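Local coordinates for protein alkaline phosphatase (Thermus thermophilus, PDB 7KWD) that probably hydrolyses phosphate monoesters as a homodimeric metalloenzyme that carries zinc and magnesium ions in its active site, at residues A[84-92]-A[477-486]; A[373-381]-A[412-423]. All blocks are in the same frame, centred on the assembly; numbering follows the deposited sequence.

Interaction 1: residues A[84-92]-A[477-486]; sequences NTYSLTSYV and MSEEEALEIL
The loop that leads from strand 80-84 of the alkaline phosphatase fold to helix 95-104 lays L88 and T89 against the start of the C-terminal helix 479-487. That helix begins with a capping box: S478 OG accepts from E481 N at 2.9 Å, and OE1 of E481 takes the N-H of S478 almost straight, at 178°, on its anti lone pair. L88 has CG anti to the backbone N (chi1 -177°), which carries both methyls to this helix start. CD1 comes to 3.4 Å from M477 O, while CD2 touches both M477 CG and A482 CB, 3.7 Å from the latter. An alanine in place of L88 would probably cost the A482 methyl and the M477 side chain this apolar contact and open a gap at the first turn. T89 continues the apolar strip: its CG2 lies 3.5 Å from A482 CB, and its side chain and that of L483 run past each other in opposite directions. The loop also meets the second subunit, where T89 packs on L333 of that chain. The extended E479 side chain runs alongside L88 O, its CG 3.3 Å away, and a water donates both to E479 OE2 at 2.7 Å and to T89 O at 2.8 Å.

Interaction 2: residues A[373-381]-A[412-423]; sequences KGVDLEDAE and AMVQRDAQKPDR
Between the CA atoms of E381 and A412 the backbones come within 5.0 Å, and the CA atoms are 6.8 Å apart at L377 and M413. R423 reaches across with an extended chain and grips E381 end-on: NH2 donates to the syn lone pair of E381 OE1 at 2.7 Å. NH1 donates to OE2 at 2.9 Å, and the carboxylate and guanidinium planes are 36° apart. The same NH2 also donates to D376 O from above the carbonyl plane, at 3.1 Å, while NH1 bonds V414 O of its own segment. L377 CD2 lies over one face of this guanidinium. E381 sits in a salt-bridge network of E378, E381, R416, D422 and R423 at the start of helix 379-391, where its OE1 accepts in addition from the N of E378, the N-cap residue. R416 NE lies 3.2 Å above the guanidinium plane of R423, over its centre; the acids around the pair probably offset the like charges. D422 OD2 takes both NE and NH2 of R416, and NH1 runs in plane to the anti lone pair of E378 OE2 at 3.0 Å, with an N-H...O angle of 167°. Beside the network, V375 CG2 meets M413 CE at 3.6 Å, and M413 also packs on F349 and F369.

How the interactions relate
From the N terminus, the chain first supplies 84-92, just after strand 80-84, and then runs through most of the fold before 373-381 follows helix 362-373 and enters helix 379-391. Only 30 residues later, 412-423 leaves helix 406-412 and closes interaction 2, a short loop, about half of it helix. Interaction 1 is closed last, when 477-486 comes back to the early loop, so interaction 2 is enclosed within its 384-residue span. Their centres lie about 42 Å apart and their nearest atoms about 23 Å. Interaction 1 ties the last helix to the loop before helix 95-104; interaction 2 ties the linker and first turn of helix 379-391 to the end of helix 406-412 and the loop toward strand 426-428. Both border the second subunit.

Interaction 1: residues A[84-92]-A[477-486]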
ATOM      1  N   ASN A  84       7.399   7.766   5.761  1.00 22.51           N
ATOM      2  CA  ASN A  84       6.553   7.474   6.915  1.00 22.77           C
ATOM      3  C   ASN A  84       5.694   8.698   7.234  1.00 27.51           C
ATOM      4  O   ASN A  84       6.170   9.841   7.202  1.00 24.20           O
ATOM      5  CB  ASN A  84       7.410   7.081   8.125  1.00 22.68           C
ATOM      6  CG  ASN A  84       7.722   5.601   8.158  1.00 22.97           C
ATOM      7  OD1 ASN A  84       6.903   4.758   7.762  1.00 21.69           O
ATOM      8  ND2 ASN A  84       8.913   5.264   8.626  1.00 22.21           N
ATOM      9  N   THR A  85       4.409   8.458   7.520  1.00 21.00           N
ATOM     10  CA  THR A  85       3.451   9.546   7.651  1.00 23.78           C
ATOM     11  C   THR A  85       2.948   9.747   9.072  1.00 23.79           C
ATOM     12  O   THR A  85       2.128  10.642   9.302  1.00 24.67           O
ATOM     13  CB  THR A  85       2.252   9.286   6.751  1.00 20.27           C
ATOM     14  OG1 THR A  85       1.662   8.021   7.134  1.00 19.95           O
ATOM     15  CG2 THR A  85       2.694   9.232   5.314  1.00 18.26           C
ATOM     16  N   TYR A  86       3.369   8.918  10.013  1.00 21.70           N
ATOM     17  CA  TYR A  86       2.855   9.053  11.367  1.00 24.59           C
ATOM     18  C   TYR A  86       3.118  10.443  11.943  1.00 27.46           C
ATOM     19  O   TYR A  86       4.129  11.099  11.662  1.00 24.23           O
ATOM     20  CB  TYR A  86       3.431   7.985  12.279  1.00 25.77           C
ATOM     21  CG  TYR A  86       4.923   7.825  12.336  1.00 27.21           C
ATOM     22  CD1 TYR A  86       5.698   8.575  13.210  1.00 30.55           C
ATOM     23  CD2 TYR A  86       5.548   6.844  11.589  1.00 32.03           C
ATOM     24  CE1 TYR A  86       7.082   8.374  13.293  1.00 25.71           C
ATOM     25  CE2 TYR A  86       6.894   6.642  11.664  1.00 32.44           C
ATOM     26  CZ  TYR A  86       7.659   7.411  12.521  1.00 32.95           C
ATOM     27  OH  TYR A  86       9.007   7.194  12.594  1.00 39.34           O
ATOM     28  N   SER A  87       2.168  10.905  12.746  1.00 26.20           N
ATOM     29  CA  SER A  87       2.290  12.197  13.410  1.00 23.17           C
ATOM     30  C   SER A  87       2.896  11.980  14.803  1.00 23.63           C
ATOM     31  O   SER A  87       3.347  10.878  15.136  1.00 22.44           O
ATOM     32  CB  SER A  87       0.920  12.875  13.467  1.00 22.58           C
ATOM     33  OG  SER A  87       0.005  12.046  14.141  1.00 26.90           O
ATOM     34  N   LEU A  88       2.862  13.007  15.653  1.00 25.79           N
ATOM     35  CA  LEU A  88       3.643  12.967  16.894  1.00 23.31           C
ATOM     36  C   LEU A  88       3.110  11.930  17.890  1.00 24.17           C
ATOM     37  O   LEU A  88       3.906  11.276  18.586  1.00 21.69           O
ATOM     38  CB  LEU A  88       3.670  14.357  17.520  1.00 25.48           C
ATOM     39  CG  LEU A  88       4.497  14.562  18.792  1.00 26.63           C
ATOM     40  CD1 LEU A  88       5.885  13.968  18.654  1.00 27.41           C
ATOM     41  CD2 LEU A  88       4.542  16.061  19.059  1.00 26.46           C
ATOM     42  N   THR A  89       1.781  11.772  17.971  1.00 28.30           N
ATOM     43  CA  THR A  89       1.149  10.871  18.926  1.00 27.02           C
ATOM     44  C   THR A  89       0.271   9.797  18.286  1.00 28.67           C
ATOM     45  O   THR A  89      -0.327   9.004  19.020  1.00 33.79           O
ATOM     46  CB  THR A  89       0.277  11.654  19.933  1.00 28.06           C
ATOM     47  OG1 THR A  89      -0.819  12.289  19.265  1.00 26.73           O
ATOM     48  CG2 THR A  89       1.092  12.692  20.615  1.00 28.57           C
ATOM     49  N   SER A  90       0.219   9.707  16.954  1.00 26.32           N
ATOM     50  CA  SER A  90      -0.656   8.746  16.296  1.00 26.93           C
ATOM     51  C   SER A  90       0.016   8.161  15.071  1.00 25.43           C
ATOM     52  O   SER A  90       0.504   8.906  14.215  1.00 21.02           O
ATOM     53  CB  SER A  90      -1.958   9.393  15.841  1.00 24.58           C
ATOM     54  OG  SER A  90      -2.678   8.492  15.029  1.00 25.84           O
ATOM     55  N   TYR A  91      -0.018   6.846  14.953  1.00 27.43           N
ATOM     56  CA  TYR A  91       0.498   6.196  13.758  1.00 22.78           C
ATOM     57  C   TYR A  91      -0.342   6.441  12.531  1.00 24.39           C
ATOM     58  O   TYR A  91       0.075   6.032  11.453  1.00 25.57           O
ATOM     59  CB  TYR A  91       0.633   4.714  14.019  1.00 23.57           C
ATOM     60  CG  TYR A  91       1.893   4.533  14.769  1.00 29.93           C
ATOM     61  CD1 TYR A  91       3.063   4.576  14.099  1.00 33.64           C
ATOM     62  CD2 TYR A  91       1.932   4.446  16.146  1.00 26.11           C
ATOM     63  CE1 TYR A  91       4.202   4.473  14.708  1.00 32.66           C
ATOM     64  CE2 TYR A  91       3.124   4.339  16.778  1.00 30.89           C
ATOM     65  CZ  TYR A  91       4.265   4.350  16.025  1.00 35.43           C
ATOM     66  OH  TYR A  91       5.570   4.262  16.520  1.00 64.06           O
ATOM     67  N   VAL A  92      -1.464   7.143  12.649  1.00 21.00           N
ATOM     68  CA  VAL A  92      -2.222   7.584  11.492  1.00 18.77           C
ATOM     69  C   VAL A  92      -2.399   9.087  11.574  1.00 28.72           C
ATOM     70  O   VAL A  92      -3.055   9.597  12.497  1.00 28.05           O
ATOM     71  CB  VAL A  92      -3.580   6.886  11.399  1.00 26.21           C
ATOM     72  CG1 VAL A  92      -4.346   7.375  10.155  1.00 26.02           C
ATOM     73  CG2 VAL A  92      -3.382   5.376  11.408  1.00 25.00           C
ATOM     74  N   MET A 477       8.707  18.977  19.777  1.00 26.82           N
ATOM     75  CA  MET A 477       7.981  18.514  20.957  1.00 27.44           C
ATOM     76  C   MET A 477       8.083  16.998  20.942  1.00 28.38           C
ATOM     77  O   MET A 477       8.002  16.379  19.875  1.00 28.71           O
ATOM     78  CB  MET A 477       6.501  18.976  20.943  1.00 30.57           C
ATOM     79  CG  MET A 477       5.537  18.301  21.945  1.00 27.96           C
ATOM     80  SD  MET A 477       3.834  19.002  21.930  1.00 25.73           S
ATOM     81  CE  MET A 477       4.191  20.760  22.017  1.00 28.88           C
ATOM     82  N   SER A 478       8.280  16.408  22.118  1.00 22.54           N
ATOM     83  CA  SER A 478       8.360  14.961  22.239  1.00 28.77           C
ATOM     84  C   SER A 478       6.960  14.375  22.288  1.00 29.77           C
ATOM     85  O   SER A 478       5.976  15.055  22.601  1.00 25.04           O
ATOM     86  CB  SER A 478       9.119  14.556  23.501  1.00 32.75           C
ATOM     87  OG  SER A 478       8.295  14.737  24.638  1.00 32.26           O
ATOM     88  N   GLU A 479       6.879  13.087  21.954  1.00 27.53           N
ATOM     89  CA  GLU A 479       5.603  12.393  22.007  1.00 26.99           C
ATOM     90  C   GLU A 479       5.006  12.452  23.407  1.00 29.43           C
ATOM     91  O   GLU A 479       3.793  12.686  23.577  1.00 21.45           O
ATOM     92  CB  GLU A 479       5.804  10.944  21.567  1.00 27.02           C
ATOM     93  CG  GLU A 479       4.534  10.105  21.620  1.00 26.88           C
ATOM     94  CD  GLU A 479       4.764   8.680  21.106  1.00 34.87           C
ATOM     95  OE1 GLU A 479       5.931   8.342  20.820  1.00 40.26           O
ATOM     96  OE2 GLU A 479       3.789   7.907  21.016  1.00 37.76           O
ATOM     97  N   GLU A 480       5.839  12.220  24.425  1.00 29.10           N
ATOM     98  CA  GLU A 480       5.350  12.247  25.800  1.00 30.31           C
ATOM     99  C   GLU A 480       4.899  13.651  26.181  1.00 30.40           C
ATOM    100  O   GLU A 480       3.857  13.820  26.823  1.00 27.56           O
ATOM    101  CB  GLU A 480       6.425  11.711  26.765  1.00 31.12           C
ATOM    102  CG  GLU A 480       6.692  10.190  26.687  1.00 40.59           C
ATOM    103  CD  GLU A 480       5.509   9.305  27.170  1.00 62.31           C
ATOM    104  OE1 GLU A 480       4.923   9.583  28.257  1.00 53.16           O
ATOM    105  OE2 GLU A 480       5.168   8.320  26.455  1.00 57.36           O
ATOM    106  N   GLU A 481       5.620  14.684  25.748  1.00 27.11           N
ATOM    107  CA  GLU A 481       5.138  16.028  26.059  1.00 26.34           C
ATOM    108  C   GLU A 481       3.757  16.231  25.480  1.00 32.47           C
ATOM    109  O   GLU A 481       2.866  16.770  26.143  1.00 28.69           O
ATOM    110  CB  GLU A 481       6.083  17.103  25.521  1.00 27.24           C
ATOM    111  CG  GLU A 481       7.252  17.431  26.414  1.00 33.18           C
ATOM    112  CD  GLU A 481       8.353  18.210  25.686  1.00 35.36           C
ATOM    113  OE1 GLU A 481       8.505  18.060  24.449  1.00 29.63           O
ATOM    114  OE2 GLU A 481       9.076  18.984  26.345  1.00 41.03           O
ATOM    115  N   ALA A 482       3.562  15.782  24.234  1.00 28.20           N
ATOM    116  CA  ALA A 482       2.312  16.008  23.519  1.00 29.57           C
ATOM    117  C   ALA A 482       1.169  15.235  24.152  1.00 27.83           C
ATOM    118  O   ALA A 482       0.050  15.743  24.266  1.00 29.82           O
ATOM    119  CB  ALA A 482       2.481  15.595  22.053  1.00 29.30           C
ATOM    120  N   LEU A 483       1.436  14.008  24.573  1.00 24.37           N
ATOM    121  CA  LEU A 483       0.394  13.200  25.185  1.00 28.08           C
ATOM    122  C   LEU A 483      -0.097  13.826  26.490  1.00 31.80           C
ATOM    123  O   LEU A 483      -1.297  13.791  26.789  1.00 30.21           O
ATOM    124  CB  LEU A 483       0.922  11.798  25.428  1.00 28.31           C
ATOM    125  CG  LEU A 483       1.044  10.904  24.197  1.00 33.56           C
ATOM    126  CD1 LEU A 483       1.776   9.627  24.606  1.00 33.20           C
ATOM    127  CD2 LEU A 483      -0.309  10.560  23.587  1.00 29.00           C
ATOM    128  N   GLU A 484       0.821  14.398  27.274  1.00 32.27           N
ATOM    129  CA  GLU A 484       0.446  15.104  28.498  1.00 34.30           C
ATOM    130  C   GLU A 484      -0.485  16.264  28.177  1.00 31.48           C
ATOM    131  O   GLU A 484      -1.517  16.438  28.830  1.00 32.33           O
ATOM    132  CB  GLU A 484       1.698  15.602  29.220  1.00 31.05           C
ATOM    133  CG  GLU A 484       1.582  15.775  30.768  1.00 46.19           C
ATOM    134  CD  GLU A 484       0.760  14.673  31.478  1.00 67.08           C
ATOM    135  OE1 GLU A 484       1.147  13.484  31.456  1.00 63.44           O
ATOM    136  OE2 GLU A 484      -0.293  15.002  32.069  1.00 72.57           O
ATOM    137  N   ILE A 485      -0.134  17.071  27.171  1.00 30.72           N
ATOM    138  CA  ILE A 485      -0.990  18.186  26.760  1.00 27.70           C
ATOM    139  C   ILE A 485      -2.353  17.679  26.354  1.00 36.49           C
ATOM    140  O   ILE A 485      -3.381  18.280  26.682  1.00 45.86           O
ATOM    141  CB  ILE A 485      -0.318  18.979  25.624  1.00 33.37           C
ATOM    142  CG1 ILE A 485       0.944  19.664  26.145  1.00 31.79           C
ATOM    143  CG2 ILE A 485      -1.265  19.999  25.034  1.00 34.56           C
ATOM    144  CD1 ILE A 485       1.882  20.130  25.039  1.00 33.79           C
ATOM    145  N   LEU A 486      -2.386  16.574  25.614  1.00 36.78           N
ATOM    146  CA  LEU A 486      -3.650  16.071  25.107  1.00 43.16           C
ATOM    147  C   LEU A 486      -4.506  15.528  26.239  1.00 42.57           C
ATOM    148  O   LEU A 486      -5.741  15.549  26.147  1.00 40.00           O
ATOM    149  CB  LEU A 486      -3.408  14.984  24.059  1.00 39.85           C
ATOM    150  CG  LEU A 486      -2.849  15.427  22.703  1.00 30.56           C
ATOM    151  CD1 LEU A 486      -2.575  14.217  21.817  1.00 35.19           C
ATOM    152  CD2 LEU A 486      -3.797  16.416  22.019  1.00 37.16           C
TER
HETATM  153  O   HOH W   1       1.097   7.939  21.232  1.00 33.16           O

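Interaction 2: residues A[373-381]-A[412-423]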
ATOM      1  N   LYS A 373     -23.438   5.005 -11.743  1.00 34.70           N
ATOM      2  CA  LYS A 373     -22.451   3.960 -11.511  1.00 34.31           C
ATOM      3  C   LYS A 373     -22.531   2.768 -12.462  1.00 33.85           C
ATOM      4  O   LYS A 373     -21.628   1.933 -12.428  1.00 33.60           O
ATOM      5  CB  LYS A 373     -22.571   3.445 -10.065  1.00 33.60           C
ATOM      6  CG  LYS A 373     -22.206   4.519  -9.017  1.00 38.78           C
ATOM      7  CD  LYS A 373     -20.751   4.985  -9.180  1.00 31.82           C
ATOM      8  CE  LYS A 373     -20.259   5.777  -7.945  1.00 36.18           C
ATOM      9  NZ  LYS A 373     -19.105   6.658  -8.326  1.00 30.34           N
ATOM     10  N   GLY A 374     -23.544   2.679 -13.324  1.00 35.88           N
ATOM     11  CA  GLY A 374     -23.720   1.506 -14.151  1.00 32.25           C
ATOM     12  C   GLY A 374     -24.052   0.245 -13.370  1.00 37.66           C
ATOM     13  O   GLY A 374     -23.680  -0.854 -13.783  1.00 38.09           O
ATOM     14  N   VAL A 375     -24.732   0.386 -12.240  1.00 29.91           N
ATOM     15  CA  VAL A 375     -24.977  -0.697 -11.295  1.00 43.29           C
ATOM     16  C   VAL A 375     -26.486  -0.887 -11.165  1.00 43.46           C
ATOM     17  O   VAL A 375     -27.236   0.095 -11.112  1.00 38.26           O
ATOM     18  CB  VAL A 375     -24.356  -0.384  -9.910  1.00 42.05           C
ATOM     19  CG1 VAL A 375     -24.963  -1.250  -8.791  1.00 36.45           C
ATOM     20  CG2 VAL A 375     -22.840  -0.569  -9.947  1.00 39.27           C
ATOM     21  N   ASP A 376     -26.916  -2.153 -11.092  1.00 40.04           N
ATOM     22  CA  ASP A 376     -28.329  -2.524 -10.941  1.00 42.87           C
ATOM     23  C   ASP A 376     -28.496  -3.088  -9.537  1.00 37.40           C
ATOM     24  O   ASP A 376     -28.205  -4.260  -9.288  1.00 38.50           O
ATOM     25  CB  ASP A 376     -28.760  -3.538 -12.001  1.00 41.58           C
ATOM     26  CG  ASP A 376     -28.793  -2.942 -13.396  1.00 46.14           C
ATOM     27  OD1 ASP A 376     -29.300  -1.799 -13.552  1.00 56.94           O
ATOM     28  OD2 ASP A 376     -28.301  -3.608 -14.341  1.00 53.66           O
ATOM     29  N   LEU A 377     -28.950  -2.240  -8.622  1.00 41.39           N
ATOM     30  CA  LEU A 377     -29.090  -2.620  -7.230  1.00 38.09           C
ATOM     31  C   LEU A 377     -30.312  -3.504  -6.998  1.00 42.14           C
ATOM     32  O   LEU A 377     -31.365  -3.315  -7.611  1.00 44.80           O
ATOM     33  CB  LEU A 377     -29.215  -1.365  -6.370  1.00 42.21           C
ATOM     34  CG  LEU A 377     -27.930  -0.616  -6.019  1.00 46.65           C
ATOM     35  CD1 LEU A 377     -28.291   0.585  -5.130  1.00 40.43           C
ATOM     36  CD2 LEU A 377     -26.935  -1.518  -5.323  1.00 41.59           C
ATOM     37  N   GLU A 378     -30.163  -4.452  -6.085  1.00 38.73           N
ATOM     38  CA  GLU A 378     -31.288  -5.164  -5.531  1.00 37.07           C
ATOM     39  C   GLU A 378     -32.082  -4.248  -4.603  1.00 50.03           C
ATOM     40  O   GLU A 378     -31.560  -3.268  -4.053  1.00 47.46           O
ATOM     41  CB  GLU A 378     -30.809  -6.387  -4.749  1.00 41.57           C
ATOM     42  CG  GLU A 378     -30.187  -7.497  -5.580  1.00 46.10           C
ATOM     43  CD  GLU A 378     -29.566  -8.579  -4.707  1.00 53.91           C
ATOM     44  OE1 GLU A 378     -30.088  -8.796  -3.593  1.00 58.41           O
ATOM     45  OE2 GLU A 378     -28.560  -9.211  -5.121  1.00 52.31           O
ATOM     46  N   ASP A 379     -33.361  -4.610  -4.403  1.00 53.14           N
ATOM     47  CA  ASP A 379     -34.217  -3.883  -3.471  1.00 50.57           C
ATOM     48  C   ASP A 379     -33.545  -3.708  -2.114  1.00 41.75           C
ATOM     49  O   ASP A 379     -33.500  -2.604  -1.571  1.00 45.29           O
ATOM     50  CB  ASP A 379     -35.553  -4.610  -3.277  1.00 52.86           C
ATOM     51  CG  ASP A 379     -36.296  -4.824  -4.569  1.00 64.26           C
ATOM     52  OD1 ASP A 379     -36.955  -5.874  -4.695  1.00 59.69           O
ATOM     53  OD2 ASP A 379     -36.231  -3.943  -5.449  1.00 58.57           O
ATOM     54  N   ALA A 380     -33.043  -4.795  -1.527  1.00 41.51           N
ATOM     55  CA  ALA A 380     -32.503  -4.664  -0.179  1.00 41.06           C
ATOM     56  C   ALA A 380     -31.298  -3.730  -0.139  1.00 42.19           C
ATOM     57  O   ALA A 380     -30.989  -3.166   0.921  1.00 42.47           O
ATOM     58  CB  ALA A 380     -32.109  -6.026   0.390  1.00 38.78           C
ATOM     59  N   GLU A 381     -30.591  -3.589  -1.263  1.00 43.01           N
ATOM     60  CA  GLU A 381     -29.408  -2.735  -1.294  1.00 36.94           C
ATOM     61  C   GLU A 381     -29.829  -1.278  -1.376  1.00 39.45           C
ATOM     62  O   GLU A 381     -29.327  -0.436  -0.625  1.00 39.86           O
ATOM     63  CB  GLU A 381     -28.508  -3.137  -2.469  1.00 41.89           C
ATOM     64  CG  GLU A 381     -27.908  -4.560  -2.324  1.00 34.57           C
ATOM     65  CD  GLU A 381     -27.207  -5.031  -3.579  1.00 44.49           C
ATOM     66  OE1 GLU A 381     -27.671  -4.659  -4.681  1.00 41.48           O
ATOM     67  OE2 GLU A 381     -26.203  -5.780  -3.464  1.00 42.53           O
ATOM     68  N   ALA A 412     -23.362  -1.196  -0.665  1.00 36.07           N
ATOM     69  CA  ALA A 412     -24.591  -1.500  -1.392  1.00 32.87           C
ATOM     70  C   ALA A 412     -24.300  -1.982  -2.807  1.00 37.56           C
ATOM     71  O   ALA A 412     -25.068  -2.787  -3.351  1.00 34.79           O
ATOM     72  CB  ALA A 412     -25.498  -0.265  -1.395  1.00 32.99           C
ATOM     73  N   MET A 413     -23.184  -1.535  -3.411  1.00 32.98           N
ATOM     74  CA  MET A 413     -22.825  -1.947  -4.763  1.00 34.63           C
ATOM     75  C   MET A 413     -21.639  -2.908  -4.775  1.00 31.01           C
ATOM     76  O   MET A 413     -20.845  -2.914  -5.717  1.00 38.85           O
ATOM     77  CB  MET A 413     -22.545  -0.730  -5.643  1.00 31.24           C
ATOM     78  CG  MET A 413     -21.331   0.092  -5.248  1.00 25.35           C
ATOM     79  SD  MET A 413     -21.197   1.526  -6.350  1.00 32.22           S
ATOM     80  CE  MET A 413     -20.388   0.832  -7.770  1.00 36.13           C
ATOM     81  N   VAL A 414     -21.526  -3.740  -3.746  1.00 33.60           N
ATOM     82  CA  VAL A 414     -20.459  -4.723  -3.683  1.00 36.78           C
ATOM     83  C   VAL A 414     -20.662  -5.776  -4.760  1.00 36.26           C
ATOM     84  O   VAL A 414     -21.783  -6.080  -5.169  1.00 33.54           O
ATOM     85  CB  VAL A 414     -20.409  -5.347  -2.276  1.00 29.29           C
ATOM     86  CG1 VAL A 414     -21.698  -6.098  -1.998  1.00 38.78           C
ATOM     87  CG2 VAL A 414     -19.262  -6.301  -2.103  1.00 32.22           C
ATOM     88  N   GLN A 415     -19.548  -6.314  -5.238  1.00 35.93           N
ATOM     89  CA  GLN A 415     -19.526  -7.511  -6.059  1.00 32.77           C
ATOM     90  C   GLN A 415     -20.377  -8.613  -5.456  1.00 31.76           C
ATOM     91  O   GLN A 415     -20.275  -8.919  -4.262  1.00 32.60           O
ATOM     92  CB  GLN A 415     -18.077  -8.001  -6.194  1.00 32.91           C
ATOM     93  CG  GLN A 415     -17.835  -9.133  -7.215  1.00 39.64           C
ATOM     94  CD  GLN A 415     -16.505  -9.858  -7.000  1.00 36.61           C
ATOM     95  OE1 GLN A 415     -15.579  -9.327  -6.371  1.00 31.42           O
ATOM     96  NE2 GLN A 415     -16.407 -11.076  -7.512  1.00 29.15           N
ATOM     97  N   ARG A 416     -21.208  -9.217  -6.296  1.00 30.99           N
ATOM     98  CA  ARG A 416     -22.032 -10.360  -5.905  1.00 35.41           C
ATOM     99  C   ARG A 416     -21.668 -11.637  -6.651  1.00 35.00           C
ATOM    100  O   ARG A 416     -21.795 -12.731  -6.098  1.00 37.70           O
ATOM    101  CB  ARG A 416     -23.520 -10.060  -6.162  1.00 36.06           C
ATOM    102  CG  ARG A 416     -24.084  -8.882  -5.423  1.00 38.90           C
ATOM    103  CD  ARG A 416     -25.463  -8.546  -5.964  1.00 43.80           C
ATOM    104  NE  ARG A 416     -25.366  -8.088  -7.351  1.00 50.50           N
ATOM    105  CZ  ARG A 416     -26.399  -7.897  -8.172  1.00 50.97           C
ATOM    106  NH1 ARG A 416     -27.648  -8.126  -7.767  1.00 52.71           N
ATOM    107  NH2 ARG A 416     -26.178  -7.467  -9.406  1.00 47.88           N
ATOM    108  N   ASP A 417     -21.208 -11.526  -7.889  1.00 36.32           N
ATOM    109  CA  ASP A 417     -20.922 -12.686  -8.725  1.00 36.58           C
ATOM    110  C   ASP A 417     -19.474 -13.096  -8.486  1.00 38.76           C
ATOM    111  O   ASP A 417     -18.543 -12.487  -9.023  1.00 35.10           O
ATOM    112  CB  ASP A 417     -21.186 -12.327 -10.184  1.00 37.28           C
ATOM    113  CG  ASP A 417     -21.067 -13.501 -11.118  1.00 35.44           C
ATOM    114  OD1 ASP A 417     -20.383 -14.504 -10.795  1.00 38.75           O
ATOM    115  OD2 ASP A 417     -21.655 -13.398 -12.206  1.00 43.70           O
ATOM    116  N   ALA A 418     -19.290 -14.157  -7.702  1.00 32.49           N
ATOM    117  CA  ALA A 418     -17.948 -14.578  -7.336  1.00 36.46           C
ATOM    118  C   ALA A 418     -17.177 -15.189  -8.499  1.00 39.60           C
ATOM    119  O   ALA A 418     -15.966 -15.333  -8.394  1.00 36.97           O
ATOM    120  CB  ALA A 418     -18.022 -15.590  -6.197  1.00 38.28           C
ATOM    121  N   GLN A 419     -17.852 -15.562  -9.594  1.00 39.89           N
ATOM    122  CA  GLN A 419     -17.162 -16.183 -10.717  1.00 46.45           C
ATOM    123  C   GLN A 419     -16.542 -15.127 -11.610  1.00 33.78           C
ATOM    124  O   GLN A 419     -15.479 -15.346 -12.200  1.00 35.26           O
ATOM    125  CB  GLN A 419     -18.117 -17.047 -11.560  1.00 41.00           C
ATOM    126  CG  GLN A 419     -18.737 -18.229 -10.819  1.00 58.54           C
ATOM    127  CD  GLN A 419     -17.719 -19.021 -10.001  1.00 81.47           C
ATOM    128  OE1 GLN A 419     -17.978 -19.397  -8.849  1.00 74.71           O
ATOM    129  NE2 GLN A 419     -16.547 -19.269 -10.595  1.00 76.64           N
ATOM    130  N   LYS A 420     -17.225 -13.997 -11.741  1.00 34.87           N
ATOM    131  CA  LYS A 420     -16.812 -12.879 -12.581  1.00 35.76           C
ATOM    132  C   LYS A 420     -17.463 -11.615 -12.036  1.00 34.92           C
ATOM    133  O   LYS A 420     -18.690 -11.557 -11.933  1.00 37.93           O
ATOM    134  CB  LYS A 420     -17.207 -13.127 -14.030  1.00 38.35           C
ATOM    135  CG  LYS A 420     -16.439 -12.290 -15.027  1.00 37.68           C
ATOM    136  CD  LYS A 420     -16.707 -12.790 -16.447  1.00 40.40           C
ATOM    137  CE  LYS A 420     -16.005 -11.960 -17.515  1.00 38.90           C
ATOM    138  NZ  LYS A 420     -16.495 -12.281 -18.893  1.00 52.19           N
ATOM    139  N   PRO A 421     -16.683 -10.612 -11.621  1.00 37.24           N
ATOM    140  CA  PRO A 421     -17.291  -9.414 -11.023  1.00 38.11           C
ATOM    141  C   PRO A 421     -18.403  -8.843 -11.888  1.00 38.79           C
ATOM    142  O   PRO A 421     -18.226  -8.593 -13.087  1.00 36.10           O
ATOM    143  CB  PRO A 421     -16.107  -8.440 -10.893  1.00 33.65           C
ATOM    144  CG  PRO A 421     -14.956  -9.329 -10.580  1.00 33.34           C
ATOM    145  CD  PRO A 421     -15.220 -10.655 -11.373  1.00 31.59           C
ATOM    146  N   ASP A 422     -19.575  -8.675 -11.267  1.00 38.40           N
ATOM    147  CA  ASP A 422     -20.664  -7.911 -11.855  1.00 36.94           C
ATOM    148  C   ASP A 422     -20.599  -6.448 -11.470  1.00 34.97           C
ATOM    149  O   ASP A 422     -21.187  -5.604 -12.156  1.00 32.28           O
ATOM    150  CB  ASP A 422     -22.019  -8.485 -11.431  1.00 34.42           C
ATOM    151  CG  ASP A 422     -22.196  -8.562  -9.911  1.00 40.10           C
ATOM    152  OD1 ASP A 422     -21.220  -8.871  -9.175  1.00 31.89           O
ATOM    153  OD2 ASP A 422     -23.345  -8.333  -9.462  1.00 42.16           O
ATOM    154  N   ARG A 423     -19.918  -6.144 -10.375  1.00 36.03           N
ATOM    155  CA  ARG A 423     -19.621  -4.791  -9.931  1.00 33.81           C
ATOM    156  C   ARG A 423     -18.168  -4.774  -9.499  1.00 32.96           C
ATOM    157  O   ARG A 423     -17.573  -5.836  -9.251  1.00 30.73           O
ATOM    158  CB  ARG A 423     -20.559  -4.373  -8.795  1.00 36.60           C
ATOM    159  CG  ARG A 423     -22.012  -4.750  -9.068  1.00 36.67           C
ATOM    160  CD  ARG A 423     -22.702  -4.871  -7.752  1.00 44.78           C
ATOM    161  NE  ARG A 423     -24.148  -4.837  -7.878  1.00 49.26           N
ATOM    162  CZ  ARG A 423     -24.963  -4.976  -6.842  1.00 40.20           C
ATOM    163  NH1 ARG A 423     -24.455  -5.175  -5.634  1.00 34.74           N
ATOM    164  NH2 ARG A 423     -26.276  -4.926  -7.013  1.00 46.18           N
TER
HETATM  165  O   HOH W   2     -25.040  -4.356 -10.857  1.00 38.62           O